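Local coordinates for protein alpha-1,4-endofucoidanase (PDB 6DLH) that hydrolyses alpha-1,4-linked fucoidan in endo fashion as a family GH107 retaining glycoside hydrolase, and also carries bound calcium ions, at residues A[186-189]-A[190-194]. Sequence-based numbering, arbitrary orientation.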
loop_
_atom_site.group_PDB
_atom_site.type_symbol
_atom_site.label_atom_id
_atom_site.label_comp_id
_atom_site.label_asym_id
_atom_site.label_seq_id
_atom_site.Cartn_x
_atom_site.Cartn_y
_atom_site.Cartn_z
ATOM N N ILE A 186 8.779 -2.839 29.617
ATOM C CA ILE A 186 10.102 -3.427 29.459
ATOM C C ILE A 186 10.489 -4.181 30.733
ATOM O O ILE A 186 11.183 -5.192 30.655
ATOM C CB ILE A 186 11.163 -2.379 29.055
ATOM C CG1 ILE A 186 10.877 -1.767 27.681
ATOM C CG2 ILE A 186 12.571 -2.963 29.119
ATOM C CD1 ILE A 186 12.050 -1.016 27.078
ATOM N N ASN A 187 10.031 -3.690 31.896
ATOM C CA ASN A 187 10.417 -4.251 33.184
ATOM C C ASN A 187 9.331 -5.182 33.721
ATOM O O ASN A 187 9.545 -5.848 34.731
ATOM C CB ASN A 187 10.788 -3.171 34.209
ATOM C CG ASN A 187 12.014 -2.363 33.833
ATOM O OD1 ASN A 187 12.017 -1.139 33.954
ATOM N ND2 ASN A 187 13.065 -3.030 33.386
ATOM N N SER A 188 8.184 -5.242 33.029
ATOM C CA SER A 188 7.035 -6.002 33.504
ATOM C C SER A 188 7.329 -7.500 33.538
ATOM O O SER A 188 6.633 -8.247 34.219
ATOM C CB SER A 188 5.775 -5.701 32.716
ATOM O OG SER A 188 5.919 -6.041 31.342
ATOM N N GLN A 189 8.352 -7.926 32.789
ATOM C CA GLN A 189 8.718 -9.331 32.702
ATOM C C GLN A 189 10.239 -9.453 32.635
ATOM O O GLN A 189 10.927 -8.506 32.258
ATOM C CB GLN A 189 8.043 -9.991 31.497
ATOM C CG GLN A 189 6.590 -10.391 31.734
ATOM C CD GLN A 189 6.439 -11.711 32.452
ATOM O OE1 GLN A 189 7.389 -12.248 33.018
ATOM N NE2 GLN A 189 5.230 -12.250 32.434
ATOM N N THR A 190 10.742 -10.640 32.997
ATOM C CA THR A 190 12.170 -10.895 33.124
ATOM C C THR A 190 12.777 -11.216 31.756
ATOM O O THR A 190 13.912 -10.833 31.475
ATOM C CB THR A 190 12.437 -12.005 34.149
ATOM O OG1 THR A 190 11.930 -13.230 33.619
ATOM C CG2 THR A 190 11.806 -11.739 35.500
ATOM N N TYR A 191 12.000 -11.907 30.912
ATOM C CA TYR A 191 12.466 -12.424 29.634
ATOM C C TYR A 191 12.430 -11.345 28.552
ATOM O O TYR A 191 12.685 -11.635 27.385
ATOM C CB TYR A 191 11.655 -13.655 29.216
ATOM C CG TYR A 191 10.158 -13.470 29.156
ATOM C CD1 TYR A 191 9.573 -12.560 28.285
ATOM C CD2 TYR A 191 9.317 -14.233 29.952
ATOM C CE1 TYR A 191 8.196 -12.398 28.221
ATOM C CE2 TYR A 191 7.939 -14.085 29.899
ATOM C CZ TYR A 191 7.375 -13.165 29.032
ATOM O OH TYR A 191 6.018 -13.019 28.980
ATOM N N HIS A 192 12.116 -10.107 28.950
ATOM C CA HIS A 192 12.039 -8.990 28.023
ATOM C C HIS A 192 13.439 -8.525 27.637
ATOM O O HIS A 192 13.613 -7.905 26.590
ATOM C CB HIS A 192 11.237 -7.830 28.631
ATOM C CG HIS A 192 9.758 -7.934 28.466
ATOM N ND1 HIS A 192 9.097 -9.146 28.389
ATOM C CD2 HIS A 192 8.805 -6.980 28.400
ATOM C CE1 HIS A 192 7.802 -8.935 28.265
ATOM N NE2 HIS A 192 7.597 -7.613 28.275
ATOM N N GLU A 193 14.425 -8.814 28.494
ATOM C CA GLU A 193 15.776 -8.324 28.272
ATOM C C GLU A 193 16.709 -9.486 27.932
ATOM O O GLU A 193 16.403 -10.643 28.214
ATOM C CB GLU A 193 16.244 -7.464 29.448
ATOM C CG GLU A 193 17.182 -6.348 29.019
ATOM C CD GLU A 193 17.036 -5.031 29.765
ATOM O OE1 GLU A 193 16.037 -4.872 30.505
ATOM O OE2 GLU A 193 17.918 -4.158 29.592
ATOM N N GLY A 194 17.841 -9.147 27.304
ATOM C CA GLY A 194 18.769 -10.119 26.752
ATOM C C GLY A 194 19.663 -9.482 25.692
ATOM O O GLY A 194 19.998 -8.301 25.793
#
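The type I beta turn from T190 to E193, in the loop between helices 181-184 and 198-216, shows how a short reversal packs against the residues just before it through rings and not hydrogen bonds. Both rings, of H192 and Y191, meet the same carbon, CB of Q189. It sits over one face of the imidazole, 3.7 Å from the H192 ring centroid, and over a face of the phenol, 4.2 Å from the Y191 centroid, making a CH-pi contact with each. The Q189 chain then bends at chi2 (-82°), which brings its amide beside the CE2-CZ-OH part of the tyrosine, the two planes only 22° from parallel, with OE1 of Q189 3.7 Å from CE2 of Y191; NE2 of Q189 stays 3.6 Å from OH of Y191, a contact and not a bond. A chi1 of 55°, with CG between the backbone N and the carbonyl carbon, turns the Y191 ring back toward Q189.

The loop belongs to the catalytic part of the chain, whose parallel sheet and surrounding helices fit the barrel-like architecture expected from the likeness of GH107 to GH29, and it lies far from the calcium sites. Here the buried H192 links turn and helix: its ring stacks on F202 of helix 198-216 and meets F185 at an angle, while its CB comes 3.3 Å from O of I186. Replacing H192 with an alanine would remove the imidazole and is likely to open a gap between CB of Q189 and the F202 ring, leaving that CB with only the tyrosine of its two CH-pi partners. S188 OG is 3.8 Å from NE2 of H192, but its hydrogen bond goes to F185 O. I186 and the E193 side chain both rest on K199.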